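PDB 3ZLE: apical membrane antigen 1-like protein, soluble form from Toxoplasma gondii, which probably takes part in host cell invasion by the sporozoite stage, as a member of the AMA1 family of apicomplexan surface proteins. Local coordinates for residues N7-T12 and N346-D351; Y127-I132 and F205-N210; Y140-K145 and D284-H289; D225-K230 and C236-T241; P357-G360 and V366-V369. All coordinates share one frame; numbering follows the deposited sequence.

Contact 1. Residues N7-T12 and N346-D351; sequences NPWATT and NLPQCD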
# COMPACT_ATOMS: atom_id res chain seq x y z
N ASN A 7 -19.05 -6.91 -20.35
CA ASN A 7 -18.68 -6.47 -19.03
C ASN A 7 -19.21 -5.11 -18.67
O ASN A 7 -18.79 -4.11 -19.22
CB ASN A 7 -17.16 -6.50 -18.90
CG ASN A 7 -16.72 -6.35 -17.48
OD1 ASN A 7 -17.52 -6.01 -16.61
ND2 ASN A 7 -15.46 -6.60 -17.22
N PRO A 8 -20.16 -5.05 -17.72
CA PRO A 8 -20.76 -3.76 -17.41
C PRO A 8 -19.77 -2.79 -16.72
O PRO A 8 -20.00 -1.60 -16.73
CB PRO A 8 -21.87 -4.14 -16.43
CG PRO A 8 -21.35 -5.35 -15.75
CD PRO A 8 -20.71 -6.12 -16.87
N TRP A 9 -18.70 -3.32 -16.15
CA TRP A 9 -17.65 -2.51 -15.56
C TRP A 9 -16.85 -1.63 -16.53
O TRP A 9 -16.15 -0.71 -16.10
CB TRP A 9 -16.73 -3.39 -14.72
CG TRP A 9 -17.51 -3.95 -13.54
CD1 TRP A 9 -18.23 -5.11 -13.54
CD2 TRP A 9 -17.85 -3.26 -12.32
NE1 TRP A 9 -18.92 -5.24 -12.36
CE2 TRP A 9 -18.76 -4.09 -11.62
CE3 TRP A 9 -17.55 -1.99 -11.80
CZ2 TRP A 9 -19.30 -3.74 -10.39
CZ3 TRP A 9 -18.07 -1.64 -10.56
CH2 TRP A 9 -18.92 -2.52 -9.86
N ALA A 10 -17.01 -1.88 -17.83
CA ALA A 10 -16.48 -0.99 -18.86
C ALA A 10 -17.58 -0.17 -19.55
O ALA A 10 -17.31 0.59 -20.46
CB ALA A 10 -15.67 -1.80 -19.88
N THR A 11 -18.79 -0.22 -18.99
CA THR A 11 -19.99 0.18 -19.71
C THR A 11 -20.40 1.60 -19.36
O THR A 11 -21.34 2.15 -19.93
CB THR A 11 -21.16 -0.76 -19.37
OG1 THR A 11 -21.44 -1.59 -20.50
CG2 THR A 11 -22.40 0.01 -18.95
N THR A 12 -19.69 2.19 -18.42
CA THR A 12 -20.13 3.41 -17.80
C THR A 12 -18.89 4.07 -17.26
O THR A 12 -17.98 3.39 -16.81
CB THR A 12 -21.11 3.11 -16.66
OG1 THR A 12 -22.45 3.08 -17.18
CG2 THR A 12 -21.01 4.15 -15.54
N ASN A 346 -18.83 1.19 -0.69
CA ASN A 346 -19.68 0.45 -1.60
C ASN A 346 -19.24 0.45 -3.05
O ASN A 346 -18.52 1.36 -3.51
CB ASN A 346 -21.10 0.95 -1.47
CG ASN A 346 -21.79 0.39 -0.25
OD1 ASN A 346 -21.65 -0.80 0.06
ND2 ASN A 346 -22.41 1.26 0.53
N LEU A 347 -19.76 -0.52 -3.78
CA LEU A 347 -19.72 -0.51 -5.22
C LEU A 347 -20.48 0.71 -5.65
O LEU A 347 -21.38 1.16 -4.95
CB LEU A 347 -20.43 -1.76 -5.78
CG LEU A 347 -19.73 -3.10 -5.56
CD1 LEU A 347 -20.55 -4.25 -6.14
CD2 LEU A 347 -18.32 -3.07 -6.17
N PRO A 348 -20.12 1.27 -6.82
CA PRO A 348 -20.87 2.40 -7.31
C PRO A 348 -22.30 1.96 -7.53
O PRO A 348 -22.55 0.83 -7.92
CB PRO A 348 -20.21 2.75 -8.67
CG PRO A 348 -19.03 1.82 -8.81
CD PRO A 348 -18.84 1.06 -7.52
N GLN A 349 -23.23 2.87 -7.30
CA GLN A 349 -24.59 2.59 -7.63
C GLN A 349 -24.78 2.44 -9.11
O GLN A 349 -23.92 2.79 -9.92
CB GLN A 349 -25.52 3.65 -7.08
CG GLN A 349 -25.90 3.36 -5.63
CD GLN A 349 -26.88 4.36 -5.04
OE1 GLN A 349 -27.13 5.41 -5.63
NE2 GLN A 349 -27.43 4.04 -3.87
N CYS A 350 -25.99 2.08 -9.45
CA CYS A 350 -26.27 1.43 -10.67
C CYS A 350 -27.63 2.04 -10.99
O CYS A 350 -28.33 2.44 -10.09
CB CYS A 350 -26.32 -0.07 -10.33
SG CYS A 350 -27.14 -1.15 -11.40
N ASP A 351 -27.93 2.32 -12.25
CA ASP A 351 -29.25 2.96 -12.57
C ASP A 351 -30.29 1.93 -13.03
O ASP A 351 -30.21 1.42 -14.15
CB ASP A 351 -29.05 4.04 -13.62
CG ASP A 351 -30.38 4.56 -14.22
OD1 ASP A 351 -31.39 4.69 -13.50
OD2 ASP A 351 -30.37 4.89 -15.42

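Contact 2. Residues Y127-I132 and F205-N210; sequences YAYSTI and FVAEGN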
# COMPACT_ATOMS: atom_id res chain seq x y z
N TYR A 127 4.92 18.17 0.01
CA TYR A 127 5.88 18.73 0.96
C TYR A 127 7.16 17.92 0.91
O TYR A 127 8.23 18.49 0.93
CB TYR A 127 5.31 18.70 2.37
CG TYR A 127 6.20 19.24 3.42
CD1 TYR A 127 6.61 20.57 3.41
CD2 TYR A 127 6.62 18.44 4.48
CE1 TYR A 127 7.41 21.07 4.41
CE2 TYR A 127 7.35 18.98 5.54
CZ TYR A 127 7.77 20.27 5.48
OH TYR A 127 8.57 20.80 6.49
N ALA A 128 7.03 16.62 0.81
CA ALA A 128 8.18 15.73 0.62
C ALA A 128 8.83 16.02 -0.74
O ALA A 128 10.05 16.12 -0.83
CB ALA A 128 7.75 14.30 0.66
N TYR A 129 8.01 16.14 -1.78
CA TYR A 129 8.49 16.25 -3.16
C TYR A 129 9.33 17.53 -3.31
O TYR A 129 10.38 17.51 -3.92
CB TYR A 129 7.31 16.29 -4.10
CG TYR A 129 7.65 16.22 -5.56
CD1 TYR A 129 7.76 15.01 -6.19
CD2 TYR A 129 7.69 17.39 -6.35
CE1 TYR A 129 8.01 14.93 -7.55
CE2 TYR A 129 7.89 17.31 -7.72
CZ TYR A 129 8.06 16.07 -8.31
OH TYR A 129 8.25 15.94 -9.67
N SER A 130 8.94 18.57 -2.55
CA SER A 130 9.63 19.83 -2.52
C SER A 130 10.84 19.86 -1.60
O SER A 130 11.54 20.86 -1.55
CB SER A 130 8.69 20.93 -2.03
OG SER A 130 7.50 20.91 -2.77
N THR A 131 10.94 18.90 -0.70
CA THR A 131 12.03 18.97 0.27
C THR A 131 13.31 18.66 -0.42
O THR A 131 13.45 17.61 -1.04
CB THR A 131 11.84 18.03 1.46
OG1 THR A 131 10.75 18.49 2.24
CG2 THR A 131 13.09 18.03 2.31
N ILE A 132 14.25 19.59 -0.36
CA ILE A 132 15.60 19.34 -0.87
C ILE A 132 16.36 18.38 0.04
O ILE A 132 16.71 18.70 1.19
CB ILE A 132 16.39 20.65 -1.08
CG1 ILE A 132 15.75 21.48 -2.20
CG2 ILE A 132 17.86 20.35 -1.39
CD1 ILE A 132 15.21 22.81 -1.73
N PHE A 205 6.31 10.78 -5.06
CA PHE A 205 5.80 10.91 -6.39
C PHE A 205 4.28 10.82 -6.46
O PHE A 205 3.66 11.24 -7.45
CB PHE A 205 6.50 9.92 -7.34
CG PHE A 205 7.97 10.23 -7.55
CD1 PHE A 205 8.36 11.23 -8.43
CD2 PHE A 205 8.93 9.69 -6.70
CE1 PHE A 205 9.69 11.64 -8.51
CE2 PHE A 205 10.27 10.02 -6.84
CZ PHE A 205 10.64 11.00 -7.75
N VAL A 206 3.67 10.49 -5.31
CA VAL A 206 2.25 10.74 -5.13
C VAL A 206 2.00 12.18 -5.50
O VAL A 206 0.99 12.48 -6.04
CB VAL A 206 1.80 10.45 -3.65
CG1 VAL A 206 0.35 10.88 -3.39
CG2 VAL A 206 1.92 8.98 -3.36
N ALA A 207 2.93 13.08 -5.24
CA ALA A 207 2.63 14.48 -5.49
C ALA A 207 2.69 14.91 -6.96
O ALA A 207 2.19 15.97 -7.32
CB ALA A 207 3.49 15.39 -4.62
N GLU A 208 3.24 14.05 -7.80
CA GLU A 208 3.72 14.44 -9.12
C GLU A 208 2.55 14.58 -10.06
O GLU A 208 1.77 13.68 -10.21
CB GLU A 208 4.68 13.38 -9.67
CG GLU A 208 5.51 13.90 -10.82
CD GLU A 208 6.71 13.04 -11.12
OE1 GLU A 208 6.53 11.89 -11.57
OE2 GLU A 208 7.84 13.57 -11.01
N GLY A 209 2.43 15.73 -10.72
CA GLY A 209 1.23 15.99 -11.50
C GLY A 209 0.18 16.59 -10.59
O GLY A 209 0.37 17.69 -10.07
N ASN A 210 -0.92 15.88 -10.40
CA ASN A 210 -1.92 16.34 -9.46
C ASN A 210 -1.82 15.53 -8.17
O ASN A 210 -2.17 14.36 -8.14
CB ASN A 210 -3.30 16.15 -10.05
CG ASN A 210 -4.41 16.42 -9.03
OD1 ASN A 210 -4.24 17.15 -8.05
ND2 ASN A 210 -5.53 15.82 -9.27

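Contact 3. Residues Y140-K145 and D284-H289; sequences YTSTYK and DFWPVH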
# COMPACT_ATOMS: atom_id res chain seq x y z
N TYR A 140 26.13 16.57 1.07
CA TYR A 140 25.85 17.56 0.01
C TYR A 140 24.40 17.44 -0.47
O TYR A 140 23.87 16.34 -0.57
CB TYR A 140 26.77 17.34 -1.19
CG TYR A 140 28.23 17.66 -0.94
CD1 TYR A 140 28.61 18.87 -0.34
CD2 TYR A 140 29.23 16.79 -1.37
CE1 TYR A 140 29.94 19.17 -0.13
CE2 TYR A 140 30.57 17.09 -1.16
CZ TYR A 140 30.92 18.28 -0.55
OH TYR A 140 32.25 18.57 -0.35
N THR A 141 23.80 18.57 -0.87
CA THR A 141 22.42 18.52 -1.37
C THR A 141 22.29 17.60 -2.59
O THR A 141 23.26 17.40 -3.34
CB THR A 141 21.83 19.92 -1.68
OG1 THR A 141 22.08 20.28 -3.03
CG2 THR A 141 22.38 20.99 -0.75
N SER A 142 21.11 17.01 -2.75
CA SER A 142 20.87 15.91 -3.70
C SER A 142 19.52 16.16 -4.39
O SER A 142 18.73 16.95 -3.89
CB SER A 142 20.83 14.58 -2.92
OG SER A 142 20.25 13.54 -3.68
N THR A 143 19.26 15.48 -5.52
CA THR A 143 17.91 15.51 -6.18
C THR A 143 17.01 14.34 -5.73
O THR A 143 15.89 14.15 -6.26
CB THR A 143 18.02 15.46 -7.73
OG1 THR A 143 18.40 14.14 -8.14
CG2 THR A 143 19.06 16.49 -8.25
N TYR A 144 17.57 13.46 -4.91
CA TYR A 144 16.82 12.37 -4.27
C TYR A 144 15.52 12.90 -3.66
O TYR A 144 15.52 13.93 -3.01
CB TYR A 144 17.67 11.75 -3.15
CG TYR A 144 17.19 10.40 -2.68
CD1 TYR A 144 17.57 9.25 -3.34
CD2 TYR A 144 16.43 10.27 -1.51
CE1 TYR A 144 17.15 8.01 -2.91
CE2 TYR A 144 15.99 9.04 -1.10
CZ TYR A 144 16.35 7.90 -1.80
OH TYR A 144 15.94 6.64 -1.38
N LYS A 145 14.43 12.15 -3.81
CA LYS A 145 13.18 12.48 -3.10
C LYS A 145 12.86 11.54 -1.93
O LYS A 145 12.61 10.35 -2.15
CB LYS A 145 12.01 12.48 -4.07
CG LYS A 145 12.21 13.33 -5.30
CD LYS A 145 11.92 14.77 -5.00
CE LYS A 145 11.69 15.52 -6.31
NZ LYS A 145 12.07 16.94 -6.10
N ASP A 284 23.66 4.89 6.53
CA ASP A 284 23.20 4.41 5.26
C ASP A 284 21.66 4.47 5.17
O ASP A 284 20.99 3.45 5.16
CB ASP A 284 23.72 2.99 5.02
CG ASP A 284 25.23 2.95 4.78
OD1 ASP A 284 25.81 4.02 4.47
OD2 ASP A 284 25.82 1.85 4.83
N PHE A 285 21.14 5.69 5.06
CA PHE A 285 19.71 5.91 5.07
C PHE A 285 19.03 5.46 3.80
O PHE A 285 17.83 5.31 3.78
CB PHE A 285 19.40 7.39 5.34
CG PHE A 285 19.79 7.85 6.73
CD1 PHE A 285 20.29 6.96 7.67
CD2 PHE A 285 19.71 9.19 7.07
CE1 PHE A 285 20.72 7.40 8.91
CE2 PHE A 285 20.08 9.63 8.33
CZ PHE A 285 20.58 8.73 9.26
N TRP A 286 19.78 5.37 2.69
CA TRP A 286 19.18 5.03 1.40
C TRP A 286 19.83 3.77 0.81
O TRP A 286 21.05 3.69 0.75
CB TRP A 286 19.27 6.21 0.40
CG TRP A 286 18.94 7.64 0.94
CD1 TRP A 286 18.18 7.95 2.02
CD2 TRP A 286 19.33 8.90 0.35
NE1 TRP A 286 18.11 9.33 2.18
CE2 TRP A 286 18.86 9.93 1.21
CE3 TRP A 286 20.16 9.25 -0.73
CZ2 TRP A 286 19.12 11.28 0.98
CZ3 TRP A 286 20.40 10.61 -0.98
CH2 TRP A 286 19.87 11.61 -0.12
N PRO A 287 19.02 2.83 0.31
CA PRO A 287 19.54 1.61 -0.27
C PRO A 287 20.33 1.90 -1.53
O PRO A 287 19.83 2.61 -2.42
CB PRO A 287 18.26 0.82 -0.62
CG PRO A 287 17.25 1.33 0.36
CD PRO A 287 17.56 2.78 0.51
N VAL A 288 21.53 1.35 -1.65
CA VAL A 288 22.29 1.61 -2.87
C VAL A 288 21.75 0.83 -4.06
O VAL A 288 21.25 -0.30 -3.91
CB VAL A 288 23.87 1.57 -2.70
CG1 VAL A 288 24.30 1.23 -1.28
CG2 VAL A 288 24.54 0.70 -3.76
N HIS A 289 21.66 1.51 -5.19
CA HIS A 289 21.08 0.92 -6.38
C HIS A 289 22.12 0.09 -7.13
O HIS A 289 23.18 0.59 -7.51
CB HIS A 289 20.51 2.00 -7.31
CG HIS A 289 20.04 1.46 -8.63
ND1 HIS A 289 19.11 0.46 -8.73
CD2 HIS A 289 20.46 1.72 -9.89
CE1 HIS A 289 18.93 0.15 -10.00
NE2 HIS A 289 19.75 0.89 -10.73

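Contact 4. Residues D225-K230 and C236-T241; sequences DALFGK and CVPFDT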
# COMPACT_ATOMS: atom_id res chain seq x y z
N ASP A 225 -19.19 -6.10 0.41
CA ASP A 225 -20.16 -6.93 -0.30
C ASP A 225 -19.87 -7.12 -1.74
O ASP A 225 -20.78 -7.07 -2.56
CB ASP A 225 -21.58 -6.40 -0.10
CG ASP A 225 -21.94 -6.22 1.37
OD1 ASP A 225 -21.30 -6.90 2.23
OD2 ASP A 225 -22.71 -5.29 1.66
N ALA A 226 -18.61 -7.42 -2.05
CA ALA A 226 -18.22 -7.67 -3.45
C ALA A 226 -16.92 -8.40 -3.47
O ALA A 226 -16.18 -8.35 -2.49
CB ALA A 226 -18.09 -6.36 -4.21
N LEU A 227 -16.71 -9.20 -4.52
CA LEU A 227 -15.44 -9.84 -4.70
C LEU A 227 -14.82 -9.41 -6.03
O LEU A 227 -15.55 -9.20 -7.03
CB LEU A 227 -15.64 -11.35 -4.71
CG LEU A 227 -16.08 -12.00 -3.41
CD1 LEU A 227 -16.26 -13.49 -3.67
CD2 LEU A 227 -15.04 -11.80 -2.30
N PHE A 228 -13.49 -9.32 -6.06
CA PHE A 228 -12.79 -9.18 -7.31
C PHE A 228 -13.06 -10.41 -8.16
O PHE A 228 -13.02 -11.54 -7.67
CB PHE A 228 -11.28 -9.02 -7.08
CG PHE A 228 -10.89 -7.76 -6.33
CD1 PHE A 228 -11.10 -6.53 -6.89
CD2 PHE A 228 -10.23 -7.84 -5.13
CE1 PHE A 228 -10.71 -5.39 -6.24
CE2 PHE A 228 -9.84 -6.69 -4.45
CZ PHE A 228 -10.05 -5.47 -5.02
N GLY A 229 -13.40 -10.18 -9.44
CA GLY A 229 -13.47 -11.28 -10.42
C GLY A 229 -12.86 -11.01 -11.79
O GLY A 229 -12.09 -10.07 -11.97
N LYS A 230 -13.10 -11.96 -12.71
CA LYS A 230 -12.71 -11.89 -14.09
C LYS A 230 -13.93 -12.14 -14.94
O LYS A 230 -14.58 -13.16 -14.78
CB LYS A 230 -11.67 -12.97 -14.41
CG LYS A 230 -10.79 -12.65 -15.60
CD LYS A 230 -9.91 -11.42 -15.32
CE LYS A 230 -8.76 -11.27 -16.31
NZ LYS A 230 -7.50 -11.90 -15.80
N CYS A 236 -19.36 -12.14 -14.15
CA CYS A 236 -18.17 -12.04 -13.29
C CYS A 236 -17.87 -13.31 -12.50
O CYS A 236 -18.62 -13.66 -11.60
CB CYS A 236 -18.30 -10.88 -12.29
SG CYS A 236 -16.69 -10.37 -11.59
N VAL A 237 -16.74 -13.94 -12.74
CA VAL A 237 -16.39 -15.05 -11.92
C VAL A 237 -15.29 -14.70 -10.94
O VAL A 237 -14.19 -14.39 -11.35
CB VAL A 237 -16.11 -16.36 -12.70
CG1 VAL A 237 -16.64 -16.28 -14.12
CG2 VAL A 237 -14.64 -16.71 -12.68
N PRO A 238 -15.60 -14.78 -9.64
CA PRO A 238 -14.69 -14.26 -8.62
C PRO A 238 -13.50 -15.15 -8.50
O PRO A 238 -13.61 -16.35 -8.71
CB PRO A 238 -15.54 -14.31 -7.29
CG PRO A 238 -16.72 -15.19 -7.60
CD PRO A 238 -16.95 -15.14 -9.09
N PHE A 239 -12.39 -14.59 -8.07
CA PHE A 239 -11.23 -15.37 -7.68
C PHE A 239 -11.48 -16.10 -6.37
O PHE A 239 -11.94 -15.51 -5.39
CB PHE A 239 -10.03 -14.45 -7.53
CG PHE A 239 -9.62 -13.81 -8.81
CD1 PHE A 239 -10.17 -12.60 -9.20
CD2 PHE A 239 -8.66 -14.40 -9.61
CE1 PHE A 239 -9.84 -12.04 -10.42
CE2 PHE A 239 -8.37 -13.88 -10.85
CZ PHE A 239 -8.94 -12.68 -11.25
N ASP A 240 -11.04 -17.35 -6.32
CA ASP A 240 -11.27 -18.22 -5.18
C ASP A 240 -10.10 -19.18 -5.06
O ASP A 240 -9.01 -18.91 -5.54
CB ASP A 240 -12.54 -19.02 -5.40
CG ASP A 240 -12.53 -19.76 -6.72
OD1 ASP A 240 -11.43 -19.92 -7.33
OD2 ASP A 240 -13.61 -20.20 -7.13
N THR A 241 -10.33 -20.32 -4.41
CA THR A 241 -9.31 -21.35 -4.28
C THR A 241 -8.70 -21.77 -5.64
O THR A 241 -7.47 -21.89 -5.77
CB THR A 241 -9.87 -22.57 -3.52
OG1 THR A 241 -11.24 -22.78 -3.90
CG2 THR A 241 -9.83 -22.30 -1.98

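Contact 5. Residues P357-G360 and V366-V369; sequences PIEG and VQVV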
# COMPACT_ATOMS: atom_id res chain seq x y z
N PRO A 357 -30.00 -6.00 -18.20
CA PRO A 357 -29.54 -7.22 -17.52
C PRO A 357 -28.80 -8.12 -18.46
O PRO A 357 -29.10 -8.15 -19.65
CB PRO A 357 -30.85 -7.88 -17.06
CG PRO A 357 -31.90 -7.33 -17.96
CD PRO A 357 -31.47 -5.93 -18.29
N ILE A 358 -27.81 -8.83 -17.94
CA ILE A 358 -26.91 -9.59 -18.77
C ILE A 358 -27.04 -11.01 -18.29
O ILE A 358 -26.84 -11.26 -17.10
CB ILE A 358 -25.46 -9.15 -18.51
CG1 ILE A 358 -25.30 -7.64 -18.74
CG2 ILE A 358 -24.48 -10.00 -19.27
CD1 ILE A 358 -24.91 -6.89 -17.50
N GLU A 359 -27.20 -11.96 -19.23
CA GLU A 359 -27.51 -13.36 -18.91
C GLU A 359 -26.37 -14.26 -19.31
O GLU A 359 -26.13 -14.41 -20.48
CB GLU A 359 -28.72 -13.82 -19.72
CG GLU A 359 -29.94 -12.91 -19.69
CD GLU A 359 -31.22 -13.64 -20.08
OE1 GLU A 359 -31.16 -14.85 -20.40
OE2 GLU A 359 -32.30 -13.02 -20.06
N GLY A 360 -25.77 -14.98 -18.37
CA GLY A 360 -24.82 -16.03 -18.74
C GLY A 360 -25.44 -17.15 -19.58
O GLY A 360 -26.65 -17.19 -19.79
N VAL A 366 -28.82 -23.90 -14.74
CA VAL A 366 -28.57 -22.63 -14.02
C VAL A 366 -27.77 -21.65 -14.89
O VAL A 366 -26.73 -22.00 -15.43
CB VAL A 366 -27.82 -22.87 -12.69
CG1 VAL A 366 -27.53 -21.55 -11.99
CG2 VAL A 366 -28.65 -23.75 -11.76
N GLN A 367 -28.28 -20.45 -15.04
CA GLN A 367 -27.49 -19.36 -15.64
C GLN A 367 -27.24 -18.24 -14.62
O GLN A 367 -28.05 -18.05 -13.71
CB GLN A 367 -28.23 -18.80 -16.85
CG GLN A 367 -29.59 -18.21 -16.52
CD GLN A 367 -30.32 -17.80 -17.78
OE1 GLN A 367 -29.73 -17.77 -18.85
NE2 GLN A 367 -31.59 -17.45 -17.65
N VAL A 368 -26.15 -17.49 -14.79
CA VAL A 368 -25.85 -16.35 -13.92
C VAL A 368 -26.34 -15.05 -14.55
O VAL A 368 -26.30 -14.91 -15.77
CB VAL A 368 -24.35 -16.31 -13.57
CG1 VAL A 368 -24.04 -15.16 -12.60
CG2 VAL A 368 -23.95 -17.64 -12.94
N VAL A 369 -27.07 -14.26 -13.78
CA VAL A 369 -27.75 -13.09 -14.32
C VAL A 369 -27.23 -11.90 -13.50
O VAL A 369 -27.05 -12.02 -12.28
CB VAL A 369 -29.30 -13.26 -14.19
CG1 VAL A 369 -30.06 -12.01 -14.57
CG2 VAL A 369 -29.79 -14.38 -15.10

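Contact 1. Residues N7-T12 and N346-D351
Trp9 and Pro348 mark the closest approach of the two backbones, with CA atoms 10.1 Å apart; a short 3-10 turn at residues 8-10 therefore faces the irregular segment 346-351 across a gap that only side chains bridge. The indole spans most of it. With CG anti to the carbonyl carbon (chi1 -65°), Trp9 leads with the far rim of its six-membered ring. Trp9 CH2 meets the CD2 methyl of Leu347 at 3.8 Å, the two side chains crossing at about a right angle. Trp9 CZ3 lies 4.0 Å from Pro348 CG, which sits at the ring edge close to its plane. No hydrogen bond joins the segments: this is plain apolar packing between the N-terminal segment before helix 13-20 and the loop after strand 344-345. An Asx turn opens the 3-10 segment: Trp9 N donates to Asn7 OD1 at 3.0 Å, from 49° above the plane of that carbonyl, and Asn7 ND2 is hydrogen-bonded to Asp325 O. The indole also stacks on Phe377 and meets Phe327 edge-to-face. Phe18 of helix 13-20 touches all three side chains, while Leu347 reaches Phe327 and Pro329 of strand 326-330 and Ala226 of strand 226-232.

Contact 2. Residues Y127-I132 and F205-N210
Tyr129 and Glu208 each hold CG anti to the backbone N (chi1 -173° and -163°), and the glutamate chain runs extended beyond CG; these torsions carry the phenol across from the helix and bring the carboxylate up to it. Tyr129 OH donates to Glu208 OE2 at 2.8 Å. The bond uses the anti lone pair of OE2, on the side away from the other oxygen. On the same ring, nearer to the backbone than OH, Tyr129 CE1 lies 3.8 Å from Phe205 CE1 in an offset edge-to-face (T-shaped) pair: the tyrosine edge addresses the phenylalanine face, planes at 90° and centroids 5.8 Å apart. At the root of the side chain, Tyr129 CB packs on Ala207 CB at 4.0 Å, where the backbones are nearest. Both rings also make a cation-pi contact, Tyr129 with Lys145 and Phe205 with Arg38. The C-terminal part of helix 120-129 is thus fastened to the 3-10 turn that follows strand 199-202. Tyr127 touches Cys157 and Val159 of strand 156-159, and Cys124 is disulfide-bonded to Cys157, so the helix lies against the five-stranded antiparallel sheet, consistent with a PAN-like domain of the AMA1 ectodomain.

Contact 3. Residues Y140-K145 and D284-H289
Tyr144 lies on Trp286 along its whole length, from CB to the hydroxyl; CG anti to the backbone N (chi1 -164°) lays the ring over the indole. Its CB sits 3.7 Å from Trp286 CZ3 and makes an off-centre CH-pi contact with the six-membered ring of the indole, 30° from the ring normal. CG comes next, 3.6 Å from the same CZ3. Further out the two ortho carbons straddle the benzo ring: CD1 is 3.7 Å from Trp286 CE3, and CD2 is 3.7 Å from Trp286 CE2. CE1 stays nearest to Trp286 CE3, CE2 lies over the ring-fusion atom CD2 of Trp286 at 3.6 Å, and CZ has moved on to the five-membered ring, nearest to Trp286 CG. Finally, Tyr144 OH reaches the root of the indole, 3.8 Å from Trp286 CB. The side chains thus run past one another in opposite directions, in an offset stack with the planes of the Tyr144 ring and the Trp286 six-membered ring 1° apart. Polar atoms at the rims are held elsewhere: Tyr144 OH bonds to Arg44 O and Ser163 OG, and Trp286 NE1 to Ser161 O, which probably limits sliding and turning of both rings. An ST turn sets the start of the tyrosine, Tyr144 N donating to Ser142 OG at 2.9 Å; that hydroxyl is also bonded to Glu41 OE1. Tyr43 adds an edge-to-face contact with the indole. Segment 284-289 belongs to the long connection between helix 253-262 and strand 303-308, probably the equivalent of the domain II loop that in AMA1 proteins packs upon domain I, with Trp286 of this connection buried against Tyr144.

Contact 4. Residues D225-K230 and C236-T241
Lys230 and Val237 form a hydrogen-bonded antiparallel pair in which each residue donates its N-H to the other's carbonyl: Lys230 N to Val237 O at 3.0 Å and Val237 N to Lys230 O at 3.1 Å. The N-to-C directions of the short strand segments 226-230 and 236-238 are 121° apart. Next along comes Gly229 opposite Pro238, a non-hydrogen-bonded pair in which Pro238, lacking an N-H, forfeits nothing. A third bond follows, Phe239 N to Phe228 O at 3.1 Å. That carbonyl is gripped again by Asn305 ND2, which also binds Phe239 O and so bridges strand 226-232 and the residue just past strand 235-238; Pro238 CA adds a CA-H...O contact to it. Gly229 is backbone-bonded to Cys326 of strand 326-330 and to Asp325 just before it, while Cys236 O is taken by Gln379 NE2. Side chains fill in around these backbone bonds. Gly229 CA lies 3.7 Å from Pro238 CA and 3.5 Å from Cys236 SG; no side chain stands in the way, and the Cys236-Cys326 disulfide can pass over this middle strand. With CG anti to the carbonyl carbon (chi1 -64°), the Phe239 ring turns its edge to two carbonyls, Phe239 CE1 lying 3.4 Å from Gly229 O, and stacks on Phe320. Leu227 CD1 packs on Pro238 CB at 3.8 Å. The chemistry implies a hairpin held by backbone bonds, with Phe228 O, Lys230 O and Val237 O all satisfied in a largely buried setting, and a disulfide tying its outer strand to strand 326-330.

Contact 5. Residues P357-G360 and V366-V369
A hydrogen bond joins Gly360 to Val368: Gly360 N donates to Val368 O at 2.7 Å, with an angle of 166° at the hydrogen. One step away, Glu359 faces Val369 as a non-hydrogen-bonded antiparallel pair, CA atoms 4.6 Å apart and both side chains on one face of the sheet. There the link is weaker, a CA-H...O contact from Val369 CA to Ile358 O at 3.5 Å. Gln367 leans in beside the glycine. Its CG sits between the backbone N and the carbonyl carbon (chi1 61°), and the chain, extended beyond CG, passes Glu359 at a slant, its amide plane turned 82° from the carboxylate. Gln367 CB lies 3.7 Å from Gly360 O, and with no side chain on Gly360 the strand end can close down on Val368. The two strands form a beta hairpin at the edge of a three-stranded antiparallel sheet rich in cystines, consistent with the membrane-proximal domain III of AMA1 proteins. Strand 366-373 is its middle member. On the edge away from strand 358-359, backbone bonds pair Gln367 with Lys382 and Val369 with Thr380 of strand 376-383, while a further bond from Ile358 to Thr370 carries the pairing with strand 358-359 onward. The Gln367 side chain also touches Cys362 and Cys384, which are disulfide-bonded to each other, so the glutamine packs against the bridge that ties the hairpin loop to the residue just after strand 376-383. Cys365, just before Val366, is bonded to Cys385, and Ile358 CD1 packs on Pro8 of the N-terminal region.

Overall arrangement
Contacts 3 and 4 are buried, while contacts 1, 2 and 5 are only partly so. Backbone hydrogen bonds join the segments in the two hairpin contacts, 4 and 5. Among the side-chain contacts, contact 3 is a parallel offset stack, contact 2 adds a hydroxyl-carboxylate bond to an edge-to-face pair, and contact 1 is apolar. Contacts 1, 4 and 5 cluster at one end of the molecule: Leu347 packs on Ala226 of contact 4, and Pro8 on Ile358 of contact 5. Contacts 2 and 3 lie at the other end, centres about 16 Å apart, coupled by Lys145, whose NZ reaches Tyr129 O. Cys236 of contact 4 and Cys350 of contact 1 are half-cystines; contact 5 packs beside the Cys362-Cys384 bridge.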